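Local coordinates for mandalate racemase/muconate lactonizing enzyme (Unidentified, PDB 4E4U), which probably acts as an enzyme of the mandelate racemase/muconate lactonizing group of the enolase superfamily, though its own substrate is not established, at residues R126-L131 with A162-P167; A304-H309 with T325-F330. All coordinates share one frame; numbering follows the deposited sequence.

Both contacts reach the same curled sheet, the modified TIM barrel expected of an enolase-superfamily C-terminal domain. Contact 1 pairs strand 125-130 with strand 162-165; contact 2 sets strand 305-306 against the loop that leads from helix 314-325 to strand 333-335, the strand that in turn runs parallel beside 125-130. The two centres lie about 17 Å apart, yet the contacts meet directly, with Arg126 O 3.6 Å from Phe330 CZ. A bound dithiol, (2R,3S)-1,4-dimercaptobutane-2,3-diol, which probably comes from the crystallisation liquor, sits about 6 Å from the side chain of Leu131 in contact 1; its pocket includes Cys151 and Asn155.

Contact 1 of 2, residues R126-L131 with A162-P167; sequences RSYTYL and AVKFDP
Lys164 passes between two tyrosines of the neighbouring strand, and it has more surface buried here than any other residue of the pair. Its CG is anti to the backbone N (chi1 -170°) and the chain bends at chi3 (89°), a shape that brings CE across one face of the Tyr130 ring while NZ turns to the hydroxyl of Tyr128. The CH-pi contact is close: CE stands 3.7 Å from the centroid of the Tyr130 ring, displaced toward the rim. Tyr128 is met differently, since Lys164 CE lies near the plane of that ring, at its edge, and Lys164 NZ gives a hydrogen bond to Tyr128 OH at 2.9 Å. The same nitrogen also forms a salt bridge with Glu233, and Trp231 packs edge-to-face with Tyr128.

Beneath these side chains the backbones run parallel, their axes 4.7 Å apart at closest approach. Lys164 is gripped through both its peptide groups: its N donates to Thr129 O at 3.0 Å, with the donor tilted 30° from the carbonyl plane, and its O accepts from Leu131 N at 2.9 Å, almost in line with the C=O bond. Just past the paired residues, Leu131 packs on the side of Val163, CD2 meeting Val163 CB at 3.7 Å and CD1 reaching Phe165 CD1 at 3.9 Å, with helix 145-158 packed against it. These strands and that helix form a beta-alpha-beta unit, the repeating element of a TIM barrel.

Chemically, the ring face holds CE of a buried lysine while the phenol and carboxylate take NZ, an arrangement that would restrict the amino group and is consistent with its facing the barrel interior.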
loop_
_atom_site.group_PDB
_atom_site.type_symbol
_atom_site.label_atom_id
_atom_site.label_comp_id
_atom_site.label_asym_id
_atom_site.label_seq_id
_atom_site.Cartn_x
_atom_site.Cartn_y
_atom_site.Cartn_z
ATOM N N ARG A 126 22.590 -31.474 -4.826
ATOM C CA ARG A 126 23.255 -30.652 -5.825
ATOM C C ARG A 126 24.186 -29.667 -5.120
ATOM O O ARG A 126 23.817 -29.057 -4.113
ATOM C CB ARG A 126 22.217 -29.893 -6.657
ATOM C CG ARG A 126 22.806 -29.126 -7.830
ATOM C CD ARG A 126 21.764 -28.233 -8.477
ATOM N NE ARG A 126 22.334 -27.476 -9.586
ATOM C CZ ARG A 126 21.725 -26.469 -10.202
ATOM N NH1 ARG A 126 20.509 -26.086 -9.820
ATOM N NH2 ARG A 126 22.335 -25.838 -11.201
ATOM N N SER A 127 25.395 -29.513 -5.646
ATOM C CA SER A 127 26.358 -28.616 -5.020
ATOM C C SER A 127 27.014 -27.672 -6.021
ATOM O O SER A 127 26.911 -27.858 -7.233
ATOM C CB SER A 127 27.423 -29.407 -4.265
ATOM O OG SER A 127 28.319 -30.020 -5.163
ATOM N N TYR A 128 27.678 -26.647 -5.503
ATOM C CA TYR A 128 28.462 -25.758 -6.340
ATOM C C TYR A 128 29.738 -25.414 -5.613
ATOM O O TYR A 128 29.849 -25.644 -4.408
ATOM C CB TYR A 128 27.699 -24.483 -6.662
ATOM C CG TYR A 128 27.556 -23.477 -5.540
ATOM C CD1 TYR A 128 28.518 -22.489 -5.337
ATOM C CD2 TYR A 128 26.423 -23.456 -4.741
ATOM C CE1 TYR A 128 28.361 -21.519 -4.343
ATOM C CE2 TYR A 128 26.262 -22.499 -3.743
ATOM C CZ TYR A 128 27.230 -21.531 -3.549
ATOM O OH TYR A 128 27.073 -20.571 -2.574
ATOM N N THR A 129 30.697 -24.850 -6.338
ATOM C CA THR A 129 31.874 -24.296 -5.691
ATOM C C THR A 129 32.238 -22.937 -6.277
ATOM O O THR A 129 31.918 -22.637 -7.432
ATOM C CB THR A 129 33.090 -25.253 -5.785
ATOM O OG1 THR A 129 34.198 -24.697 -5.061
ATOM C CG2 THR A 129 33.490 -25.492 -7.240
ATOM N N TYR A 130 32.881 -22.105 -5.464
ATOM C CA TYR A 130 33.617 -20.966 -5.987
ATOM C C TYR A 130 34.693 -21.475 -6.932
ATOM O O TYR A 130 35.227 -22.579 -6.759
ATOM C CB TYR A 130 34.317 -20.216 -4.856
ATOM C CG TYR A 130 33.677 -18.915 -4.436
ATOM C CD1 TYR A 130 33.567 -17.849 -5.317
ATOM C CD2 TYR A 130 33.202 -18.748 -3.145
ATOM C CE1 TYR A 130 32.991 -16.655 -4.928
ATOM C CE2 TYR A 130 32.625 -17.559 -2.744
ATOM C CZ TYR A 130 32.519 -16.515 -3.643
ATOM O OH TYR A 130 31.941 -15.330 -3.246
ATOM N N LEU A 131 35.026 -20.655 -7.920
ATOM C CA LEU A 131 36.170 -20.925 -8.772
ATOM C C LEU A 131 37.442 -20.520 -8.034
ATOM O O LEU A 131 37.530 -19.412 -7.482
ATOM C CB LEU A 131 36.045 -20.148 -10.082
ATOM C CG LEU A 131 34.797 -20.471 -10.906
ATOM C CD1 LEU A 131 34.724 -19.603 -12.163
ATOM C CD2 LEU A 131 34.768 -21.950 -11.268
ATOM N N ALA A 162 27.038 -25.956 -11.271
ATOM C CA ALA A 162 26.995 -24.523 -10.989
ATOM C C ALA A 162 28.360 -24.094 -10.474
ATOM O O ALA A 162 29.050 -24.876 -9.813
ATOM C CB ALA A 162 25.912 -24.196 -9.966
ATOM N N VAL A 163 28.758 -22.864 -10.792
ATOM C CA VAL A 163 30.035 -22.327 -10.327
ATOM C C VAL A 163 29.829 -20.880 -9.903
ATOM O O VAL A 163 28.974 -20.185 -10.463
ATOM C CB VAL A 163 31.144 -22.415 -11.409
ATOM C CG1 VAL A 163 31.480 -23.875 -11.720
ATOM C CG2 VAL A 163 30.735 -21.655 -12.680
ATOM N N LYS A 164 30.598 -20.429 -8.910
ATOM C CA LYS A 164 30.449 -19.076 -8.374
ATOM C C LYS A 164 31.749 -18.280 -8.490
ATOM O O LYS A 164 32.842 -18.834 -8.392
ATOM C CB LYS A 164 29.983 -19.130 -6.919
ATOM C CG LYS A 164 29.572 -17.775 -6.357
ATOM C CD LYS A 164 28.630 -17.920 -5.164
ATOM C CE LYS A 164 29.385 -18.024 -3.855
ATOM N NZ LYS A 164 28.479 -18.065 -2.664
ATOM N N PHE A 165 31.624 -16.972 -8.691
ATOM C CA PHE A 165 32.789 -16.087 -8.826
ATOM C C PHE A 165 32.352 -14.663 -8.499
ATOM O O PHE A 165 31.176 -14.325 -8.656
ATOM C CB PHE A 165 33.406 -16.173 -10.239
ATOM C CG PHE A 165 32.395 -16.065 -11.341
ATOM C CD1 PHE A 165 31.687 -17.182 -11.760
ATOM C CD2 PHE A 165 32.135 -14.841 -11.944
ATOM C CE1 PHE A 165 30.726 -17.076 -12.761
ATOM C CE2 PHE A 165 31.182 -14.729 -12.946
ATOM C CZ PHE A 165 30.479 -15.850 -13.355
ATOM N N ASP A 166 33.286 -13.843 -8.013
ATOM C CA ASP A 166 33.000 -12.435 -7.723
ATOM C C ASP A 166 34.037 -11.510 -8.360
ATOM O O ASP A 166 35.104 -11.265 -7.783
ATOM C CB ASP A 166 32.946 -12.165 -6.214
ATOM C CG ASP A 166 32.589 -10.715 -5.902
ATOM O OD1 ASP A 166 32.346 -9.945 -6.853
ATOM O OD2 ASP A 166 32.549 -10.334 -4.717
ATOM N N PRO A 167 33.720 -10.978 -9.550
ATOM C CA PRO A 167 34.635 -10.080 -10.259
ATOM C C PRO A 167 34.387 -8.597 -9.957
ATOM O O PRO A 167 34.916 -7.731 -10.663
ATOM C CB PRO A 167 34.326 -10.389 -11.728
ATOM C CG PRO A 167 32.863 -10.702 -11.723
ATOM C CD PRO A 167 32.538 -11.313 -10.366
#

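Contact 2 of 2, residues A304-H309 with T325-F330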
loop_
_atom_site.group_PDB
_atom_site.type_symbol
_atom_site.label_atom_id
_atom_site.label_comp_id
_atom_site.label_asym_id
_atom_site.label_seq_id
_atom_site.Cartn_x
_atom_site.Cartn_y
_atom_site.Cartn_z
ATOM N N ALA A 304 10.060 -19.439 -1.875
ATOM C CA ALA A 304 11.493 -19.205 -1.985
ATOM C C ALA A 304 12.237 -20.514 -1.744
ATOM O O ALA A 304 11.667 -21.481 -1.227
ATOM C CB ALA A 304 11.943 -18.121 -0.994
ATOM N N GLN A 305 13.513 -20.538 -2.099
ATOM C CA GLN A 305 14.334 -21.726 -1.926
ATOM C C GLN A 305 15.478 -21.455 -0.966
ATOM O O GLN A 305 15.821 -20.300 -0.693
ATOM C CB GLN A 305 14.914 -22.164 -3.268
ATOM C CG GLN A 305 13.878 -22.552 -4.292
ATOM C CD GLN A 305 14.505 -22.835 -5.634
ATOM O OE1 GLN A 305 14.969 -21.916 -6.330
ATOM N NE2 GLN A 305 14.567 -24.119 -6.001
ATOM N N ILE A 306 16.055 -22.512 -0.407
ATOM C CA ILE A 306 17.259 -22.339 0.396
ATOM C C ILE A 306 18.482 -22.877 -0.331
ATOM O O ILE A 306 18.426 -23.883 -1.042
ATOM C CB ILE A 306 17.167 -22.960 1.816
ATOM C CG1 ILE A 306 17.226 -24.489 1.760
ATOM C CG2 ILE A 306 15.923 -22.455 2.547
ATOM C CD1 ILE A 306 17.491 -25.126 3.107
ATOM N N ALA A 307 19.581 -22.160 -0.165
ATOM C CA ALA A 307 20.867 -22.525 -0.743
ATOM C C ALA A 307 21.913 -22.203 0.310
ATOM O O ALA A 307 22.515 -21.126 0.286
ATOM C CB ALA A 307 21.125 -21.733 -2.012
ATOM N N PRO A 308 22.112 -23.116 1.270
ATOM C CA PRO A 308 22.923 -22.740 2.433
ATOM C C PRO A 308 24.353 -22.350 2.079
ATOM O O PRO A 308 25.004 -22.945 1.208
ATOM C CB PRO A 308 22.904 -23.999 3.303
ATOM C CG PRO A 308 21.647 -24.709 2.908
ATOM C CD PRO A 308 21.514 -24.453 1.425
ATOM N N HIS A 309 24.820 -21.326 2.781
ATOM C CA HIS A 309 26.161 -20.793 2.625
ATOM C C HIS A 309 27.156 -21.648 3.391
ATOM O O HIS A 309 26.840 -22.204 4.451
ATOM C CB HIS A 309 26.183 -19.364 3.177
ATOM C CG HIS A 309 27.557 -18.808 3.372
ATOM N ND1 HIS A 309 28.241 -18.918 4.563
ATOM C CD2 HIS A 309 28.364 -18.106 2.541
ATOM C CE1 HIS A 309 29.421 -18.332 4.449
ATOM N NE2 HIS A 309 29.516 -17.831 3.232
ATOM N N THR A 325 19.110 -32.206 3.440
ATOM C CA THR A 325 18.604 -33.537 3.128
ATOM C C THR A 325 17.104 -33.665 3.402
ATOM O O THR A 325 16.409 -34.417 2.719
ATOM C CB THR A 325 19.424 -34.608 3.886
ATOM O OG1 THR A 325 20.786 -34.518 3.457
ATOM C CG2 THR A 325 18.912 -36.017 3.608
ATOM N N CYS A 326 16.610 -32.910 4.383
ATOM C CA CYS A 326 15.199 -32.977 4.770
ATOM C C CYS A 326 14.397 -31.729 4.396
ATOM O O CYS A 326 13.318 -31.496 4.951
ATOM C CB CYS A 326 15.051 -33.273 6.273
ATOM S SG CYS A 326 15.701 -32.037 7.411
ATOM N N THR A 327 14.898 -30.954 3.433
ATOM C CA THR A 327 14.270 -29.691 3.045
ATOM C C THR A 327 13.640 -29.795 1.657
ATOM O O THR A 327 14.339 -30.039 0.683
ATOM C CB THR A 327 15.305 -28.544 3.047
ATOM O OG1 THR A 327 15.749 -28.297 4.388
ATOM C CG2 THR A 327 14.703 -27.271 2.485
ATOM N N PRO A 328 12.316 -29.595 1.558
ATOM C CA PRO A 328 11.666 -29.774 0.255
ATOM C C PRO A 328 11.975 -28.657 -0.748
ATOM O O PRO A 328 11.932 -28.898 -1.948
ATOM C CB PRO A 328 10.173 -29.810 0.614
ATOM C CG PRO A 328 10.073 -29.030 1.892
ATOM C CD PRO A 328 11.349 -29.322 2.638
ATOM N N ASN A 329 12.279 -27.459 -0.260
ATOM C CA ASN A 329 12.575 -26.320 -1.116
ATOM C C ASN A 329 14.071 -26.026 -1.179
ATOM O O ASN A 329 14.508 -24.874 -1.161
ATOM C CB ASN A 329 11.785 -25.082 -0.667
ATOM C CG ASN A 329 12.008 -24.722 0.800
ATOM O OD1 ASN A 329 12.207 -25.595 1.646
ATOM N ND2 ASN A 329 11.926 -23.427 1.111
ATOM N N PHE A 330 14.852 -27.092 -1.250
ATOM C CA PHE A 330 16.301 -27.003 -1.352
ATOM C C PHE A 330 16.721 -26.778 -2.798
ATOM O O PHE A 330 16.290 -27.505 -3.694
ATOM C CB PHE A 330 16.918 -28.300 -0.828
ATOM C CG PHE A 330 18.380 -28.457 -1.148
ATOM C CD1 PHE A 330 19.344 -27.724 -0.462
ATOM C CD2 PHE A 330 18.796 -29.354 -2.119
ATOM C CE1 PHE A 330 20.700 -27.881 -0.753
ATOM C CE2 PHE A 330 20.143 -29.516 -2.407
ATOM C CZ PHE A 330 21.091 -28.780 -1.728
HETATM O O HOH W 1 13.624 -26.283 -4.448
#
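Asn329 makes two hydrogen bonds to the strand side, one from its side chain and one through its backbone. Its ND2 donates to Ala304 O at 3.1 Å and 171°, with the acceptor nearly in the plane of the amide; CG sits between the backbone N and the carbonyl carbon (chi1 55°), which turns the amide to that carbonyl. ND2 also bonds to Ala296 O of helix 289-301. The backbone O of Asn329 accepts from Ile306 N at 2.9 Å, and Gln305 CA adds a CH···O contact to the same oxygen at 3.2 Å.

Gln305 NE2 donates to a water at 2.8 Å, which in turn gives a weak bond to Phe330 O; OE1 forms a hydrogen bond with Gln178 NE2 of a neighbouring subunit. Thr327 OG1 bonds back to Leu323 O. Pro308 CD lies at the edge of the Phe330 ring.

A type I turn from Thr327 to Phe330 thus docks on strand 305-306. A single bridge joins Ile306 to Phe330, and Ile306 also has a backbone hydrogen bond with Leu331. The loop returns from helix 314-325 past strand 305-306 to strand 333-335, the beta-alpha-beta succession of a TIM barrel.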